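Local coordinates for Fe-S binding reductase, putative (Thermus thermophilus, PDB 2D4P), which is of unknown function but has a GNAT-like acetyltransferase fold, so that it may act as an acyltransferase, at residues 104-107 / 108-112; 21-24 / 25-29. All coordinates share one frame; numbering follows the deposited sequence.

Interaction 1 (104-107 / 108-112); sequences KELE and EALKA
Leu110 N donates to Leu106 O at 2.8 Å, nearly straight at the hydrogen (165°) and arriving almost along the C=O axis. It is one of five successive i to i+4 bonds in alpha-helix 104-112, four of which pass from 104-107 to 108-112. The other three that cross, Glu108 N to Lys104 O, Ala109 N to Glu105 O and Lys111 N to Glu107 O, come in tilted from their carbonyl planes.

The same pair of leucines carries the apolar side of the turn. The two branches cross at a slant, with Leu106 CG 3.8 Å from Leu110 CD1. A chi1 of -75° puts Leu110 CG beside its own backbone N and so close to the carbonyl which that N-H holds, 3.3 Å from Leu106 O. Both leucines rest on Leu99, and Leu110 reaches Phe115 as well. Cutting this side chain back to an alanine here would leave the backbone bond but is likely to open a gap beside Leu106 CG and to cost Leu99 and Phe115 an apolar partner.

Ala109 faces helix 73-89, touching Leu76 and Arg77. At the first residue of the helix, Lys104 NZ is hydrogen-bonded to Pro101 O. One turn on, Glu108 CB lies 3.5 Å from both Lys104 O and Glu105 O.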
# COMPACT_ATOMS: atom_id res chain seq x y z
N LYS A 104 13.68 6.14 3.13
CA LYS A 104 14.69 5.59 2.22
C LYS A 104 14.45 4.12 1.88
O LYS A 104 14.79 3.69 0.79
CB LYS A 104 16.09 5.76 2.80
CG LYS A 104 16.52 7.20 3.04
CD LYS A 104 16.00 8.20 2.01
CE LYS A 104 16.77 9.52 2.09
NZ LYS A 104 16.04 10.67 1.47
N GLU A 105 13.90 3.36 2.83
CA GLU A 105 13.61 1.96 2.60
C GLU A 105 12.53 1.82 1.53
O GLU A 105 12.66 0.99 0.61
CB GLU A 105 13.17 1.24 3.89
CG GLU A 105 14.32 1.01 4.87
CD GLU A 105 14.03 -0.07 5.91
OE1 GLU A 105 12.94 -0.71 5.88
OE2 GLU A 105 14.92 -0.31 6.75
N LEU A 106 11.49 2.64 1.63
CA LEU A 106 10.43 2.64 0.63
C LEU A 106 10.94 3.09 -0.74
O LEU A 106 10.61 2.49 -1.78
CB LEU A 106 9.26 3.49 1.10
CG LEU A 106 8.07 3.60 0.12
CD1 LEU A 106 7.53 2.24 -0.19
CD2 LEU A 106 6.99 4.47 0.71
N GLU A 107 11.78 4.10 -0.75
CA GLU A 107 12.36 4.58 -2.00
C GLU A 107 13.16 3.47 -2.67
O GLU A 107 13.05 3.24 -3.87
CB GLU A 107 13.27 5.77 -1.69
CG GLU A 107 13.59 6.68 -2.87
CD GLU A 107 14.17 8.01 -2.39
OE1 GLU A 107 15.30 8.00 -1.87
OE2 GLU A 107 13.44 9.04 -2.50
N GLU A 108 13.95 2.76 -1.87
CA GLU A 108 14.70 1.62 -2.36
C GLU A 108 13.77 0.54 -2.93
O GLU A 108 14.04 0.01 -3.99
CB GLU A 108 15.58 1.01 -1.26
CG GLU A 108 16.29 -0.26 -1.72
CD GLU A 108 17.33 -0.78 -0.73
OE1 GLU A 108 17.80 0.02 0.12
OE2 GLU A 108 17.66 -1.98 -0.84
N ALA A 109 12.70 0.23 -2.21
CA ALA A 109 11.77 -0.83 -2.64
C ALA A 109 11.03 -0.45 -3.95
O ALA A 109 10.86 -1.28 -4.85
CB ALA A 109 10.76 -1.11 -1.53
N LEU A 110 10.63 0.82 -4.04
CA LEU A 110 9.96 1.34 -5.23
C LEU A 110 10.84 1.21 -6.47
O LEU A 110 10.40 0.76 -7.51
CB LEU A 110 9.56 2.79 -5.02
CG LEU A 110 8.34 2.99 -4.11
CD1 LEU A 110 8.22 4.42 -3.60
CD2 LEU A 110 7.05 2.57 -4.82
N LYS A 111 12.10 1.62 -6.35
CA LYS A 111 13.02 1.49 -7.48
C LYS A 111 13.22 0.02 -7.86
O LYS A 111 13.23 -0.33 -9.05
CB LYS A 111 14.34 2.19 -7.14
CG LYS A 111 15.34 2.19 -8.28
CD LYS A 111 16.44 3.21 -8.07
CE LYS A 111 17.53 3.06 -9.12
NZ LYS A 111 18.76 3.84 -8.72
N ALA A 112 13.33 -0.85 -6.86
CA ALA A 112 13.56 -2.27 -7.11
C ALA A 112 12.37 -2.92 -7.80
O ALA A 112 12.53 -3.88 -8.52
CB ALA A 112 13.92 -3.02 -5.82

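Interaction 2 (21-24 / 25-29); sequences RPVS and LGALR
Backbone geometry changes at Ser24: Val23 and Ser24 keep extended angles (psi 163° at Ser24), whereas Leu25 to Arg29 all have helical ones, and Leu28 N closes the first turn on Ser24 O at 2.9 Å.

Ser24 is the N-cap of helix 25-34. Its OG accepts from Ala27 N at 3.0 Å with an N-H...O angle of 159°, so a side-chain oxygen satisfies an amide that has no preceding turn of helix to supply a carbonyl. The torsion explains the reach: with OG between the backbone N and the carbonyl carbon (chi1 67°), the hydroxyl oxygen is set facing the amide of Ala27. Ser24 thus grips the helix start twice, through OG on Ala27 N and through its own carbonyl oxygen on Leu28 N. The methyl of Ala27 points back toward the cap and lies 3.4 Å from Ser24 OG, alongside the bond made by its own amide.

The residue before the cap supplies apolar cover. Val23 CG1, anti to the backbone N, meets Ala27 CB at 4.0 Å and lies 4.4 Å from Leu28 CB, bringing a buried methyl branch against the first turn. Farther along, Leu25 CD2 sits 3.6 Å above one face of the Arg29 guanidinium, nearer the edge of the group than its middle, while Arg29 NE forms a salt bridge with Glu8.

The cap ends the loop between helices 11-16 and 25-34. Asn15 OD1 holds Val23 N from the first of these helices, Leu28 packs on Leu11 and Leu14 of the same helix, and Arg21 O bonds to Arg67 on strand 61-70.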
# COMPACT_ATOMS: atom_id res chain seq x y z
N ARG A 21 -0.60 6.24 13.73
CA ARG A 21 -1.74 6.47 12.85
C ARG A 21 -2.51 5.16 12.68
O ARG A 21 -2.27 4.37 11.76
CB ARG A 21 -1.29 7.03 11.50
CG ARG A 21 -0.69 8.41 11.58
CD ARG A 21 0.07 8.82 10.33
NE ARG A 21 -0.64 8.45 9.10
CZ ARG A 21 -0.09 7.92 8.00
NH1 ARG A 21 1.23 7.68 7.94
NH2 ARG A 21 -0.87 7.65 6.94
N PRO A 22 -3.45 4.93 13.58
CA PRO A 22 -4.15 3.65 13.64
C PRO A 22 -5.06 3.41 12.44
O PRO A 22 -5.55 4.33 11.78
CB PRO A 22 -4.96 3.74 14.95
CG PRO A 22 -5.01 5.17 15.33
CD PRO A 22 -3.92 5.89 14.60
N VAL A 23 -5.26 2.13 12.16
CA VAL A 23 -6.19 1.67 11.15
C VAL A 23 -7.45 1.27 11.89
O VAL A 23 -7.42 0.45 12.82
CB VAL A 23 -5.62 0.41 10.40
CG1 VAL A 23 -6.58 -0.04 9.29
CG2 VAL A 23 -4.25 0.72 9.84
N SER A 24 -8.57 1.87 11.51
CA SER A 24 -9.85 1.49 12.11
C SER A 24 -10.37 0.20 11.49
O SER A 24 -9.94 -0.21 10.40
CB SER A 24 -10.89 2.61 11.92
OG SER A 24 -11.22 2.74 10.53
N LEU A 25 -11.31 -0.42 12.18
CA LEU A 25 -12.02 -1.55 11.64
C LEU A 25 -12.72 -1.20 10.34
O LEU A 25 -12.74 -2.01 9.43
CB LEU A 25 -13.08 -2.06 12.63
CG LEU A 25 -13.85 -3.32 12.25
CD1 LEU A 25 -12.91 -4.47 11.95
CD2 LEU A 25 -14.79 -3.70 13.39
N GLY A 26 -13.29 0.01 10.28
CA GLY A 26 -13.95 0.47 9.07
C GLY A 26 -13.00 0.54 7.90
O GLY A 26 -13.32 0.12 6.78
N ALA A 27 -11.81 1.08 8.16
CA ALA A 27 -10.77 1.17 7.13
C ALA A 27 -10.29 -0.22 6.71
O ALA A 27 -10.19 -0.49 5.53
CB ALA A 27 -9.60 2.01 7.62
N LEU A 28 -10.08 -1.10 7.67
CA LEU A 28 -9.66 -2.47 7.38
C LEU A 28 -10.69 -3.14 6.46
O LEU A 28 -10.33 -3.72 5.44
CB LEU A 28 -9.50 -3.27 8.68
CG LEU A 28 -9.04 -4.74 8.55
CD1 LEU A 28 -8.44 -5.22 9.87
CD2 LEU A 28 -10.17 -5.68 8.17
N ARG A 29 -11.97 -3.02 6.81
CA ARG A 29 -13.05 -3.64 6.03
C ARG A 29 -13.11 -3.14 4.59
O ARG A 29 -13.24 -3.93 3.64
CB ARG A 29 -14.40 -3.42 6.72
CG ARG A 29 -14.65 -4.34 7.89
CD ARG A 29 -15.87 -3.95 8.70
NE ARG A 29 -16.10 -4.89 9.79
CZ ARG A 29 -17.08 -4.78 10.69
NH1 ARG A 29 -17.91 -3.75 10.66
NH2 ARG A 29 -17.21 -5.70 11.64

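How the interactions relate
From the N terminus, strand 2-4 and helix 11-16 lead to interaction 2, where the loop after that helix passes into helix 25-34. Strands 38-42, 45-56 and 61-70, helix 73-89 and strand 94-97 precede interaction 1 within helix 104-112. Each contact lies within one unbroken run of chain, so neither closes a long loop: interaction 2 spans a loop-to-helix junction, interaction 1 a single helix. They are in series and neither nest nor cross. The centres of interactions 1 and 2 are about 25 Å apart, on opposite sides of the chain's centre. Interaction 2 belongs with helix 11-16 and strand 61-70, interaction 1 with helix 73-89, Leu99 and Phe115.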